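Local coordinates for C2 domain protein (Ramazzottius varieornatus, PDB 7DF2) that binds three calcium ions at one end of a C2-type beta sandwich and is probably a secreted tardigrade protein whose biological role is not established, at residues I43-V48 with K112-D117; I126-R131 with Y146-T151; Q165-I170 with Y183-W188. All coordinates share one frame; numbering follows the deposited sequence. Where two conformers were deposited one is given.

Contact 1: residues I43-V48 with K112-D117; sequences IEMNVV and KTISRD
Ile43, Met45 and Val47 pair with Arg116, Ile114 and Lys112 as antiparallel hydrogen-bonded pairs, each closed by two backbone bonds. Met45 N to Ile114 O is short and nearly straight (2.8 Å, 174°), whereas the return bond at the end of the register, Lys112 N to Val47 O, stretches to 3.2 Å.

Lys112 O is gripped twice. Val47 N meets it nearly along the C=O axis, while Asn46 ND2 reaches it at 3.2 Å from above the carbonyl plane. The Asn46 amide gets there because its CG stands anti to the backbone N (chi1 179°); ND2 also bonds Asp111, and OD1 accepts a hydrogen bond from Arg185 NE, so the amide's orientation is fixed from both ends.

Apolar contact is thinner. Met45 CB touches Ile114 CG1 at 4.1 Å on one face, and Glu44 CG rests against Ser115 CB at 4.1 Å on the other, the Glu44 carboxylate going on to Arg187 and Tyr189.

Strand 107-119 is the outermost strand on this side of the four-stranded sheet, and strand 41-51 separates it from strand 181-190. The Met45 and Ile114 side chains pack on Ala74 of strand 70-77 in the facing sheet.

Contact 2: residues I126-R131 with Y146-T151; sequences IAMRVR and YKCHIT
Strands 121-136 and 139-150 form a beta hairpin, and Ile126-Val130 and Tyr146-Ile150 are facing parts of its two arms. Ile126 with Ile150, Met128 with Cys148 and Val130 with Tyr146 are antiparallel hydrogen-bonded pairs. Ile150 N to Ile126 O is a short, almost linear bond (2.7 Å, 175°), and Met128 N to Cys148 O is equally short but more bent.

On the face of these three pairs, Met128 fills the middle. Its chain runs straight through CG and SD, then folds at the last torsion (chi3 -77°), which swings CE back across the hairpin toward Cys148 SG, 3.6 Å away in one of the two conformers of that cysteine, the disulfide partner of Cys172. Ile150 crosses Met128, its CD1 lying 3.8 Å from Met128 CG. Farther along, Val130 CG1 approaches Tyr146 CD1 at the ring, whose hydroxyl bonds Ser180. This is the inward face of a C2 beta sandwich: Met128 and Val130 meet Met45, and Ile150 meets Tyr186 and Trp188, of the opposing sheet.

The other face is mostly polar. Arg129 and Lys147 run side by side in the same direction, with Lys147 CD laid over one face of the guanidinium, 3.7 Å from Arg129 NH1. A bend in the lysine (chi3 80°) helps set NZ beside the arginine, 4.2 Å from Arg129 NH2. Water 1 accepts from both Arg129 NH1 and Lys147 NZ. Asp77 forms a salt bridge with Arg129 NE, probably easing the like-charge proximity, while the carbonyls of Lys80 and Asn83 take Arg129 NH2 and that of Pro81 takes Lys147 NZ. Next to them Ala127 CB sits against Lys147 CD and the ring of His149.

Contact 3: residues Q165-I170 with Y183-W188; sequences QWSPEI and YLRYRW
The Trp166 indole is held between two arginines of strand 181-190. The Arg185 guanidinium lies flat on one face, planes 11° apart and centres 4.0 Å apart, a stacked cation-pi contact. The aliphatic part of Arg187, in one of its two conformers, covers the opposite face: CG comes within 3.3 Å of Trp166 CD2, and CD stands almost exactly over the five-membered ring, 3.5 Å from its centroid, as a CH-pi contact. A bend in Arg187 carries its guanidinium past the indole, at 31° to the ring plane. At the Trp166 edge, in plane, is Tyr186 N. The Tyr186 ring takes Ser167 CB over a face, and Ile170 CD1 meets its edge.

Ser167 makes two links to one residue. Its N bonds Tyr186 O at 2.8 Å, and its OG accepts from Tyr186 N at 3.0 Å while donating to Pro168 O. The serine hydroxyl, between backbone N and carbonyl carbon (chi1 74°), appears to stand in for the Ser167 carbonyl of a regular antiparallel hydrogen-bonded pair. Three residues on, Ile170 and Leu184 form a true pair of that kind, Ile170 N to Leu184 O being 2.6 Å. Water 4 ties Ser167 O to Arg185 NH1.

Arg185 NE bonds Asn46, Arg187 is paired with Glu44 and Glu161, and Glu169, which touches the bound glucose, is bridged to Arg49. Polar partners restrain both arginines, although Arg187 has two conformers, and the electron-rich indole probably helps stabilise the positive charge of Arg185 stacked upon it.

In the fold
Along the chain the three contacts come in series. Contact 1 lies in the four-stranded sheet, and contact 3 packs the loop before strand 170-173 on that sheet's strand 181-190; their centres are about 9 Å apart. Strands 41-51 and 181-190 are neighbours there, joined by Asn46 N to Arg185 O and Val48 N to Tyr183 O. Contact 2 lies in the other sheet, with its centre about 11 Å from contact 1 and 12 Å from contact 3. Met45 on Val130 and Ile43 on Ile126 pack contact 1 against it, and Ile150 on Tyr186 packs contact 3. Together they span both layers of the sandwich, whose calcium ions are bound by loops and strand ends at one end.

Contact 1: residues I43-V48 with K112-D117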
loop_
_atom_site.group_PDB
_atom_site.type_symbol
_atom_site.label_atom_id
_atom_site.label_comp_id
_atom_site.label_asym_id
_atom_site.label_seq_id
_atom_site.Cartn_x
_atom_site.Cartn_y
_atom_site.Cartn_z
ATOM N N ILE A 43 9.702 -3.711 7.170
ATOM C CA ILE A 43 8.522 -4.199 6.469
ATOM C C ILE A 43 8.703 -3.910 4.990
ATOM O O ILE A 43 8.986 -2.769 4.616
ATOM C CB ILE A 43 7.232 -3.530 6.979
ATOM C CG1 ILE A 43 7.080 -3.738 8.485
ATOM C CG2 ILE A 43 6.001 -4.059 6.222
ATOM C CD1 ILE A 43 7.444 -2.522 9.276
ATOM N N GLU A 44 8.524 -4.932 4.157
ATOM C CA GLU A 44 8.520 -4.777 2.707
ATOM C C GLU A 44 7.103 -4.969 2.205
ATOM O O GLU A 44 6.408 -5.899 2.632
ATOM C CB GLU A 44 9.466 -5.777 2.033
ATOM C CG GLU A 44 10.908 -5.637 2.505
ATOM C CD GLU A 44 11.845 -6.590 1.784
ATOM O OE1 GLU A 44 11.371 -7.395 0.945
ATOM O OE2 GLU A 44 13.054 -6.546 2.068
ATOM N N MET A 45 6.670 -4.071 1.324
ATOM C CA MET A 45 5.336 -4.106 0.738
ATOM C C MET A 45 5.483 -4.221 -0.769
ATOM O O MET A 45 6.043 -3.327 -1.415
ATOM C CB MET A 45 4.551 -2.854 1.117
ATOM C CG MET A 45 3.245 -2.647 0.353
ATOM S SD MET A 45 2.521 -1.081 0.908
ATOM C CE MET A 45 1.146 -0.932 -0.241
ATOM N N ASN A 46 5.006 -5.331 -1.321
ATOM C CA ASN A 46 5.085 -5.616 -2.749
ATOM C C ASN A 46 3.700 -5.404 -3.345
ATOM O O ASN A 46 2.751 -6.115 -2.990
ATOM C CB ASN A 46 5.568 -7.050 -2.958
ATOM C CG ASN A 46 5.658 -7.470 -4.418
ATOM O OD1 ASN A 46 5.364 -8.628 -4.740
ATOM N ND2 ASN A 46 6.144 -6.584 -5.291
ATOM N N VAL A 47 3.575 -4.418 -4.227
ATOM C CA VAL A 47 2.325 -4.175 -4.937
ATOM C C VAL A 47 2.386 -4.978 -6.229
ATOM O O VAL A 47 3.145 -4.652 -7.144
ATOM C CB VAL A 47 2.104 -2.682 -5.192
ATOM C CG1 VAL A 47 0.846 -2.463 -6.046
ATOM C CG2 VAL A 47 1.989 -1.968 -3.852
ATOM N N VAL A 48 1.598 -6.053 -6.290
ATOM C CA VAL A 48 1.728 -7.019 -7.371
ATOM C C VAL A 48 1.004 -6.535 -8.617
ATOM O O VAL A 48 1.594 -6.421 -9.697
ATOM C CB VAL A 48 1.200 -8.394 -6.919
ATOM C CG1 VAL A 48 1.301 -9.398 -8.062
ATOM C CG2 VAL A 48 1.980 -8.865 -5.669
ATOM N N LYS A 112 6.097 -3.656 -7.988
ATOM C CA LYS A 112 7.052 -2.744 -7.361
ATOM C C LYS A 112 6.996 -2.921 -5.849
ATOM O O LYS A 112 5.997 -3.381 -5.287
ATOM C CB LYS A 112 6.769 -1.274 -7.725
ATOM C CG LYS A 112 6.588 -0.980 -9.211
ATOM C CD LYS A 112 7.864 -1.235 -10.022
ATOM C CE LYS A 112 7.808 -0.583 -11.424
ATOM N NZ LYS A 112 8.942 -1.073 -12.273
ATOM N N THR A 113 8.081 -2.530 -5.176
ATOM C CA THR A 113 8.212 -2.822 -3.753
ATOM C C THR A 113 8.763 -1.608 -3.021
ATOM O O THR A 113 9.670 -0.938 -3.529
ATOM C CB THR A 113 9.135 -4.035 -3.542
ATOM O OG1 THR A 113 8.575 -5.161 -4.218
ATOM C CG2 THR A 113 9.284 -4.372 -2.062
ATOM N N ILE A 114 8.200 -1.318 -1.839
ATOM C CA ILE A 114 8.709 -0.268 -0.963
ATOM C C ILE A 114 8.951 -0.877 0.412
ATOM O O ILE A 114 8.471 -1.968 0.730
ATOM C CB ILE A 114 7.759 0.949 -0.870
ATOM C CG1 ILE A 114 6.394 0.543 -0.328
ATOM C CG2 ILE A 114 7.590 1.617 -2.252
ATOM C CD1 ILE A 114 5.487 1.757 -0.051
ATOM N N SER A 115 9.754 -0.186 1.226
ATOM C CA SER A 115 9.971 -0.694 2.574
ATOM C C SER A 115 10.064 0.446 3.581
ATOM O O SER A 115 10.311 1.608 3.239
ATOM C CB SER A 115 11.219 -1.585 2.675
ATOM O OG SER A 115 12.393 -0.834 2.452
ATOM N N ARG A 116 9.843 0.082 4.843
ATOM C CA ARG A 116 9.870 1.022 5.949
ATOM C C ARG A 116 10.219 0.263 7.214
ATOM O O ARG A 116 9.860 -0.908 7.367
ATOM C CB ARG A 116 8.519 1.731 6.114
ATOM C CG ARG A 116 8.539 2.827 7.181
ATOM C CD ARG A 116 7.176 3.500 7.332
ATOM N NE ARG A 116 7.241 4.569 8.324
ATOM C CZ ARG A 116 6.203 5.316 8.695
ATOM N NH1 ARG A 116 5.007 5.119 8.148
ATOM N NH2 ARG A 116 6.359 6.260 9.615
ATOM N N ASP A 117 10.910 0.942 8.129
ATOM C CA ASP A 117 11.379 0.318 9.357
ATOM C C ASP A 117 10.609 0.821 10.567
ATOM O O ASP A 117 10.122 1.958 10.595
ATOM C CB ASP A 117 12.865 0.595 9.596
ATOM C CG ASP A 117 13.741 0.143 8.457
ATOM O OD1 ASP A 117 13.277 -0.660 7.629
ATOM O OD2 ASP A 117 14.902 0.586 8.403
#

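Contact 2: residues I126-R131 with Y146-T151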
loop_
_atom_site.group_PDB
_atom_site.type_symbol
_atom_site.label_atom_id
_atom_site.label_comp_id
_atom_site.label_asym_id
_atom_site.label_seq_id
_atom_site.Cartn_x
_atom_site.Cartn_y
_atom_site.Cartn_z
ATOM N N ILE A 126 -0.150 -2.589 11.112
ATOM C CA ILE A 126 0.498 -1.761 10.104
ATOM C C ILE A 126 -0.382 -1.771 8.864
ATOM O O ILE A 126 -0.738 -2.841 8.358
ATOM C CB ILE A 126 1.912 -2.271 9.775
ATOM C CG1 ILE A 126 2.817 -2.140 11.003
ATOM C CG2 ILE A 126 2.507 -1.522 8.590
ATOM C CD1 ILE A 126 4.170 -2.791 10.828
ATOM N N ALA A 127 -0.728 -0.590 8.377
ATOM C CA ALA A 127 -1.645 -0.458 7.251
ATOM C C ALA A 127 -0.851 -0.287 5.964
ATOM O O ALA A 127 -0.147 0.713 5.793
ATOM C CB ALA A 127 -2.586 0.722 7.455
ATOM N N MET A 128 -0.960 -1.260 5.068
ATOM C CA MET A 128 -0.495 -1.070 3.699
ATOM C C MET A 128 -1.536 -0.217 2.982
ATOM O O MET A 128 -2.713 -0.591 2.939
ATOM C CB MET A 128 -0.314 -2.418 3.009
ATOM C CG MET A 128 0.809 -3.246 3.617
ATOM S SD MET A 128 1.057 -4.792 2.728
ATOM C CE MET A 128 -0.288 -5.804 3.321
ATOM N N ARG A 129 -1.123 0.947 2.478
ATOM C CA ARG A 129 -2.037 1.908 1.863
ATOM C C ARG A 129 -1.676 2.062 0.393
ATOM O O ARG A 129 -0.501 2.232 0.056
ATOM C CB ARG A 129 -1.977 3.275 2.560
ATOM C CG ARG A 129 -2.509 3.277 3.985
ATOM C CD ARG A 129 -2.627 4.710 4.495
ATOM N NE ARG A 129 -3.116 4.744 5.868
ATOM C CZ ARG A 129 -4.399 4.817 6.204
ATOM N NH1 ARG A 129 -5.343 4.867 5.266
ATOM N NH2 ARG A 129 -4.741 4.844 7.485
ATOM N N VAL A 130 -2.683 2.017 -0.481
ATOM C CA VAL A 130 -2.498 2.279 -1.903
ATOM C C VAL A 130 -3.604 3.220 -2.351
ATOM O O VAL A 130 -4.764 3.065 -1.950
ATOM C CB VAL A 130 -2.533 0.989 -2.757
ATOM C CG1 VAL A 130 -2.460 1.317 -4.252
ATOM C CG2 VAL A 130 -1.393 0.048 -2.377
ATOM N N ARG A 131 -3.246 4.203 -3.163
ATOM C CA ARG A 131 -4.247 5.054 -3.795
ATOM C C ARG A 131 -4.035 5.043 -5.300
ATOM O O ARG A 131 -2.908 5.211 -5.784
ATOM C CB ARG A 131 -4.193 6.485 -3.254
ATOM C CG ARG A 131 -5.120 7.465 -4.016
ATOM C CD ARG A 131 -5.114 8.827 -3.313
ATOM N NE ARG A 131 -5.903 9.834 -4.010
ATOM C CZ ARG A 131 -7.209 10.014 -3.832
ATOM N NH1 ARG A 131 -7.876 9.253 -2.981
ATOM N NH2 ARG A 131 -7.847 10.962 -4.504
ATOM N N TYR A 146 -7.081 1.797 -1.088
ATOM C CA TYR A 146 -7.029 0.401 -0.669
ATOM C C TYR A 146 -6.210 0.327 0.609
ATOM O O TYR A 146 -5.126 0.906 0.671
ATOM C CB TYR A 146 -6.385 -0.482 -1.760
ATOM C CG TYR A 146 -6.958 -0.288 -3.141
ATOM C CD1 TYR A 146 -6.540 0.772 -3.950
ATOM C CD2 TYR A 146 -7.897 -1.174 -3.655
ATOM C CE1 TYR A 146 -7.065 0.957 -5.213
ATOM C CE2 TYR A 146 -8.433 -0.999 -4.928
ATOM C CZ TYR A 146 -8.019 0.066 -5.701
ATOM O OH TYR A 146 -8.553 0.246 -6.965
ATOM N N LYS A 147 -6.723 -0.362 1.628
ATOM C CA LYS A 147 -5.994 -0.518 2.885
ATOM C C LYS A 147 -6.097 -1.956 3.359
ATOM O O LYS A 147 -7.195 -2.517 3.435
ATOM C CB LYS A 147 -6.524 0.430 3.970
ATOM C CG LYS A 147 -5.802 0.310 5.311
ATOM C CD LYS A 147 -6.213 1.425 6.267
ATOM C CE LYS A 147 -7.552 1.117 6.934
ATOM N NZ LYS A 147 -7.982 2.222 7.841
ATOM N N CYS A 148 -4.943 -2.524 3.695
ATOM C CA CYS A 148 -4.772 -3.901 4.127
ATOM C C CYS A 148 -3.890 -3.873 5.366
ATOM O O CYS A 148 -2.866 -3.183 5.372
ATOM C CB CYS A 148 -4.115 -4.715 3.010
ATOM S SG CYS A 148 -3.797 -6.416 3.350
ATOM N N HIS A 149 -4.276 -4.594 6.419
ATOM C CA HIS A 149 -3.506 -4.559 7.654
ATOM C C HIS A 149 -2.556 -5.738 7.800
ATOM O O HIS A 149 -2.903 -6.881 7.501
ATOM C CB HIS A 149 -4.453 -4.532 8.854
ATOM C CG HIS A 149 -5.265 -3.281 8.944
ATOM N ND1 HIS A 149 -4.690 -2.031 9.007
ATOM C CD2 HIS A 149 -6.603 -3.087 8.984
ATOM C CE1 HIS A 149 -5.642 -1.118 9.083
ATOM N NE2 HIS A 149 -6.811 -1.733 9.071
ATOM N N ILE A 150 -1.360 -5.451 8.292
ATOM C CA ILE A 150 -0.433 -6.473 8.752
ATOM C C ILE A 150 -0.575 -6.560 10.265
ATOM O O ILE A 150 -0.524 -5.537 10.959
ATOM C CB ILE A 150 1.013 -6.137 8.350
ATOM C CG1 ILE A 150 1.157 -6.049 6.828
ATOM C CG2 ILE A 150 1.985 -7.157 8.923
ATOM C CD1 ILE A 150 2.374 -5.235 6.398
ATOM N N THR A 151 -0.775 -7.775 10.773
ATOM C CA THR A 151 -0.816 -8.032 12.206
ATOM C C THR A 151 0.042 -9.257 12.498
ATOM O O THR A 151 0.362 -10.045 11.601
ATOM C CB THR A 151 -2.251 -8.240 12.723
ATOM O OG1 THR A 151 -2.832 -9.385 12.088
ATOM C CG2 THR A 151 -3.117 -7.010 12.436
HETATM O O HOH W 1 -8.086 4.371 6.093
#

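Contact 3: residues Q165-I170 with Y183-W188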
loop_
_atom_site.group_PDB
_atom_site.type_symbol
_atom_site.label_atom_id
_atom_site.label_comp_id
_atom_site.label_asym_id
_atom_site.label_seq_id
_atom_site.Cartn_x
_atom_site.Cartn_y
_atom_site.Cartn_z
ATOM N N GLN A 165 9.872 -14.801 4.824
ATOM C CA GLN A 165 9.074 -15.325 3.724
ATOM C C GLN A 165 8.007 -14.315 3.321
ATOM O O GLN A 165 7.383 -13.690 4.177
ATOM C CB GLN A 165 8.395 -16.640 4.114
ATOM C CG GLN A 165 9.349 -17.799 4.395
ATOM C CD GLN A 165 10.307 -18.048 3.253
ATOM O OE1 GLN A 165 9.891 -18.369 2.140
ATOM N NE2 GLN A 165 11.604 -17.899 3.521
ATOM N N TRP A 166 7.791 -14.180 2.015
ATOM C CA TRP A 166 6.692 -13.365 1.516
ATOM C C TRP A 166 5.355 -13.967 1.921
ATOM O O TRP A 166 5.167 -15.188 1.913
ATOM C CB TRP A 166 6.767 -13.240 -0.007
ATOM C CG TRP A 166 7.822 -12.290 -0.461
ATOM C CD1 TRP A 166 9.046 -12.610 -0.978
ATOM C CD2 TRP A 166 7.759 -10.855 -0.433
ATOM N NE1 TRP A 166 9.754 -11.461 -1.263
ATOM C CE2 TRP A 166 8.988 -10.373 -0.933
ATOM C CE3 TRP A 166 6.796 -9.934 -0.009
ATOM C CZ2 TRP A 166 9.268 -9.008 -1.043
ATOM C CZ3 TRP A 166 7.087 -8.574 -0.105
ATOM C CH2 TRP A 166 8.306 -8.129 -0.631
ATOM N N SER A 167 4.417 -13.101 2.281
ATOM C CA SER A 167 3.055 -13.536 2.482
ATOM C C SER A 167 2.484 -14.035 1.156
ATOM O O SER A 167 3.028 -13.751 0.084
ATOM C CB SER A 167 2.208 -12.386 3.008
ATOM O OG SER A 167 1.976 -11.477 1.930
ATOM N N PRO A 168 1.380 -14.777 1.192
ATOM C CA PRO A 168 0.641 -15.026 -0.046
ATOM C C PRO A 168 0.116 -13.711 -0.603
ATOM O O PRO A 168 0.048 -12.691 0.087
ATOM C CB PRO A 168 -0.505 -15.948 0.394
ATOM C CG PRO A 168 -0.659 -15.676 1.850
ATOM C CD PRO A 168 0.733 -15.410 2.355
ATOM N N GLU A 169 -0.210 -13.728 -1.890
ATOM C CA GLU A 169 -0.871 -12.570 -2.467
ATOM C C GLU A 169 -2.163 -12.309 -1.705
ATOM O O GLU A 169 -2.904 -13.236 -1.362
ATOM C CB GLU A 169 -1.130 -12.778 -3.965
ATOM C CG GLU A 169 0.160 -12.805 -4.804
ATOM C CD GLU A 169 -0.092 -12.699 -6.301
ATOM O OE1 GLU A 169 -1.259 -12.539 -6.693
ATOM O OE2 GLU A 169 0.882 -12.775 -7.084
ATOM N N ILE A 170 -2.391 -11.044 -1.375
ATOM C CA ILE A 170 -3.585 -10.603 -0.654
ATOM C C ILE A 170 -4.428 -9.750 -1.589
ATOM O O ILE A 170 -3.932 -8.769 -2.157
ATOM C CB ILE A 170 -3.213 -9.801 0.605
ATOM C CG1 ILE A 170 -2.299 -10.625 1.524
ATOM C CG2 ILE A 170 -4.474 -9.269 1.312
ATOM C CD1 ILE A 170 -1.516 -9.788 2.515
ATOM N N TYR A 183 -3.557 -6.266 -5.443
ATOM C CA TYR A 183 -2.997 -7.498 -4.917
ATOM C C TYR A 183 -1.663 -7.170 -4.279
ATOM O O TYR A 183 -0.800 -6.564 -4.924
ATOM C CB TYR A 183 -2.850 -8.545 -6.013
ATOM C CG TYR A 183 -4.210 -8.997 -6.497
ATOM C CD1 TYR A 183 -4.915 -8.239 -7.414
ATOM C CD2 TYR A 183 -4.803 -10.146 -5.989
ATOM C CE1 TYR A 183 -6.199 -8.624 -7.839
ATOM C CE2 TYR A 183 -6.070 -10.548 -6.414
ATOM C CZ TYR A 183 -6.756 -9.778 -7.340
ATOM O OH TYR A 183 -8.010 -10.154 -7.776
ATOM N N LEU A 184 -1.516 -7.548 -3.011
ATOM C CA LEU A 184 -0.375 -7.152 -2.193
ATOM C C LEU A 184 0.313 -8.371 -1.602
ATOM O O LEU A 184 -0.313 -9.412 -1.381
ATOM C CB LEU A 184 -0.809 -6.240 -1.038
ATOM C CG LEU A 184 -1.537 -4.962 -1.426
ATOM C CD1 LEU A 184 -2.013 -4.233 -0.176
ATOM C CD2 LEU A 184 -0.595 -4.085 -2.252
ATOM N N ARG A 185 1.609 -8.225 -1.331
ATOM C CA ARG A 185 2.344 -9.171 -0.496
ATOM C C ARG A 185 3.197 -8.375 0.471
ATOM O O ARG A 185 3.606 -7.251 0.171
ATOM C CB ARG A 185 3.279 -10.079 -1.305
ATOM C CG ARG A 185 2.635 -10.898 -2.382
ATOM C CD ARG A 185 3.643 -11.902 -2.926
ATOM N NE ARG A 185 4.868 -11.281 -3.433
ATOM C CZ ARG A 185 5.986 -11.958 -3.689
ATOM N NH1 ARG A 185 6.031 -13.272 -3.458
ATOM N NH2 ARG A 185 7.060 -11.331 -4.164
ATOM N N TYR A 186 3.524 -8.974 1.614
ATOM C CA TYR A 186 4.440 -8.302 2.517
ATOM C C TYR A 186 5.411 -9.305 3.108
ATOM O O TYR A 186 5.166 -10.515 3.119
ATOM C CB TYR A 186 3.708 -7.568 3.651
ATOM C CG TYR A 186 3.064 -8.489 4.657
ATOM C CD1 TYR A 186 1.777 -8.971 4.460
ATOM C CD2 TYR A 186 3.737 -8.863 5.822
ATOM C CE1 TYR A 186 1.174 -9.821 5.389
ATOM C CE2 TYR A 186 3.146 -9.709 6.751
ATOM C CZ TYR A 186 1.866 -10.179 6.530
ATOM O OH TYR A 186 1.283 -11.013 7.454
ATOM N N ARG A 187 6.551 -8.763 3.546
ATOM C CA ARG A 187 7.543 -9.446 4.369
ATOM C C ARG A 187 7.856 -8.560 5.565
ATOM O O ARG A 187 7.746 -7.333 5.490
ATOM C CB ARG A 187 8.861 -9.728 3.602
ATOM C CG ARG A 187 8.818 -10.917 2.678
ATOM C CD ARG A 187 10.197 -11.469 2.337
ATOM N NE ARG A 187 11.161 -10.427 1.988
ATOM C CZ ARG A 187 12.481 -10.583 2.068
ATOM N NH1 ARG A 187 12.985 -11.736 2.488
ATOM N NH2 ARG A 187 13.300 -9.593 1.732
ATOM N N TRP A 188 8.270 -9.175 6.671
ATOM C CA TRP A 188 8.848 -8.359 7.726
ATOM C C TRP A 188 9.769 -9.220 8.574
ATOM O O TRP A 188 9.555 -10.427 8.728
ATOM C CB TRP A 188 7.797 -7.650 8.598
ATOM C CG TRP A 188 6.737 -8.493 9.254
ATOM C CD1 TRP A 188 6.465 -9.821 9.050
ATOM C CD2 TRP A 188 5.801 -8.036 10.225
ATOM N NE1 TRP A 188 5.402 -10.211 9.841
ATOM C CE2 TRP A 188 4.986 -9.131 10.575
ATOM C CE3 TRP A 188 5.579 -6.805 10.847
ATOM C CZ2 TRP A 188 3.961 -9.027 11.515
ATOM C CZ3 TRP A 188 4.555 -6.705 11.778
ATOM C CH2 TRP A 188 3.763 -7.809 12.101
HETATM O O HOH W 2 8.153 -12.161 6.506
HETATM O O HOH W 3 5.206 -12.354 5.327
HETATM O O HOH W 4 3.902 -15.043 -2.210
#